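Local coordinates for putative ATP-grasp superfamily protein (Archaeoglobus fulgidus, PDB 3DF7), which is of unknown function but, as a putative member of the ATP-grasp superfamily, probably binds ATP and a metal ion, at residues R130-D133 / C134-I138. Residues are numbered along the deposited sequence; the frame is centred on the assembly and turned at random.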
loop_
_atom_site.group_PDB
_atom_site.type_symbol
_atom_site.label_atom_id
_atom_site.label_comp_id
_atom_site.label_asym_id
_atom_site.label_seq_id
_atom_site.Cartn_x
_atom_site.Cartn_y
_atom_site.Cartn_z
ATOM N N ARG A 130 19.391 -17.365 -4.794
ATOM C CA ARG A 130 19.913 -18.529 -4.091
ATOM C C ARG A 130 20.311 -18.108 -2.678
ATOM O O ARG A 130 20.377 -16.920 -2.380
ATOM C CB ARG A 130 21.109 -19.102 -4.859
ATOM C CG ARG A 130 20.681 -19.870 -6.105
ATOM C CD ARG A 130 21.845 -20.465 -6.865
ATOM N NE ARG A 130 21.380 -21.305 -7.967
ATOM C CZ ARG A 130 22.183 -21.885 -8.853
ATOM N NH1 ARG A 130 23.495 -21.715 -8.767
ATOM N NH2 ARG A 130 21.676 -22.640 -9.819
ATOM N N PRO A 131 20.570 -19.078 -1.784
ATOM C CA PRO A 131 20.953 -18.734 -0.411
ATOM C C PRO A 131 22.094 -17.725 -0.327
ATOM O O PRO A 131 23.002 -17.730 -1.158
ATOM C CB PRO A 131 21.326 -20.088 0.186
ATOM C CG PRO A 131 20.368 -21.018 -0.510
ATOM C CD PRO A 131 20.465 -20.539 -1.946
ATOM N N LEU A 132 22.027 -16.851 0.672
ATOM C CA LEU A 132 23.057 -15.842 0.892
ATOM C C LEU A 132 23.926 -16.282 2.064
ATOM O O LEU A 132 23.496 -17.086 2.888
ATOM C CB LEU A 132 22.418 -14.491 1.221
ATOM C CG LEU A 132 21.682 -13.769 0.091
ATOM C CD1 LEU A 132 20.815 -12.651 0.656
ATOM C CD2 LEU A 132 22.701 -13.221 -0.899
ATOM N N ASP A 133 25.143 -15.755 2.141
ATOM C CA ASP A 133 26.039 -16.103 3.236
ATOM C C ASP A 133 25.624 -15.378 4.506
ATOM O O ASP A 133 25.788 -15.895 5.607
ATOM C CB ASP A 133 27.487 -15.743 2.893
ATOM C CG ASP A 133 28.080 -16.659 1.844
ATOM O OD1 ASP A 133 27.867 -17.886 1.951
ATOM O OD2 ASP A 133 28.760 -16.158 0.922
ATOM N N CYS A 134 25.082 -14.175 4.345
ATOM C CA CYS A 134 24.633 -13.381 5.484
ATOM C C CYS A 134 23.269 -13.880 5.948
ATOM O O CYS A 134 22.587 -14.595 5.220
ATOM C CB CYS A 134 24.521 -11.907 5.088
ATOM S SG CYS A 134 23.352 -11.583 3.732
ATOM N N LYS A 135 22.881 -13.508 7.165
ATOM C CA LYS A 135 21.579 -13.901 7.687
ATOM C C LYS A 135 20.539 -13.392 6.698
ATOM O O LYS A 135 20.524 -12.205 6.354
ATOM C CB LYS A 135 21.343 -13.268 9.057
ATOM C CG LYS A 135 19.952 -13.507 9.620
ATOM C CD LYS A 135 19.766 -12.746 10.913
ATOM C CE LYS A 135 18.376 -12.945 11.485
ATOM N NZ LYS A 135 18.217 -12.249 12.794
ATOM N N PHE A 136 19.673 -14.288 6.236
ATOM C CA PHE A 136 18.657 -13.910 5.264
ATOM C C PHE A 136 17.333 -14.621 5.494
ATOM O O PHE A 136 17.256 -15.602 6.231
ATOM C CB PHE A 136 19.160 -14.221 3.846
ATOM C CG PHE A 136 19.157 -15.691 3.506
ATOM C CD1 PHE A 136 18.054 -16.274 2.882
ATOM C CD2 PHE A 136 20.246 -16.498 3.832
ATOM C CE1 PHE A 136 18.032 -17.639 2.585
ATOM C CE2 PHE A 136 20.238 -17.864 3.543
ATOM C CZ PHE A 136 19.131 -18.439 2.919
ATOM N N ILE A 137 16.287 -14.101 4.868
ATOM C CA ILE A 137 14.968 -14.704 4.952
ATOM C C ILE A 137 14.537 -14.870 3.509
ATOM O O ILE A 137 15.103 -14.239 2.617
ATOM C CB ILE A 137 13.949 -13.794 5.679
ATOM C CG1 ILE A 137 13.926 -12.406 5.034
ATOM C CG2 ILE A 137 14.295 -13.696 7.156
ATOM C CD1 ILE A 137 12.909 -11.467 5.654
ATOM N N ILE A 138 13.561 -15.732 3.264
ATOM C CA ILE A 138 13.087 -15.907 1.904
ATOM C C ILE A 138 11.707 -15.284 1.791
ATOM O O ILE A 138 10.995 -15.150 2.784
ATOM C CB ILE A 138 13.001 -17.394 1.499
ATOM C CG1 ILE A 138 12.020 -18.139 2.409
ATOM C CG2 ILE A 138 14.383 -18.020 1.540
ATOM C CD1 ILE A 138 11.636 -19.508 1.887
#
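Phe136 turns its ring back against the loop that leads into its own strand, and Pro131 and Leu132 receive it. One ring face lies against the Leu132 amide N, which sits 3.5 Å above the plane, offset toward the rim; Leu132 O lies beyond the rim, 3.4 Å from Phe136 CE2. At the far end of the ring, CZ meets Pro131 obliquely, 3.8 Å from its CA and 3.9 Å from its CB. Phe136 CG stands between its own backbone N and carbonyl carbon (chi1 74°), a rotation that swings the ring over the preceding loop. On the same side of the ring, toward its CB end, the Leu132 side chain crosses at a slant, with CD1 3.9 Å from Phe136 CB, while Leu132 CB also touches Cys134 SG at 4.0 Å. This loop joins the outermost strands, 127-128 and 136-140, of a three-stranded antiparallel sheet within the ATP-grasp domain; the strand between them, 159-163, brings Ala161 against both Leu132 and Phe136 and Glu163 against Cys134. An alanine in place of Phe136 would probably take away the ring packed on the Leu132 amide and Pro131, opening a gap between loop and strand and leaving the loop freer to move. The loop at Asp133 is the looser side: Asp133 is exposed and its side chain starts away from the strand, and across the contact it offers little beyond CB beside the next backbone N. Lys135, also exposed, sets off away from the loop with its chain fully extended, although its backbone is hydrogen-bonded to Phe164.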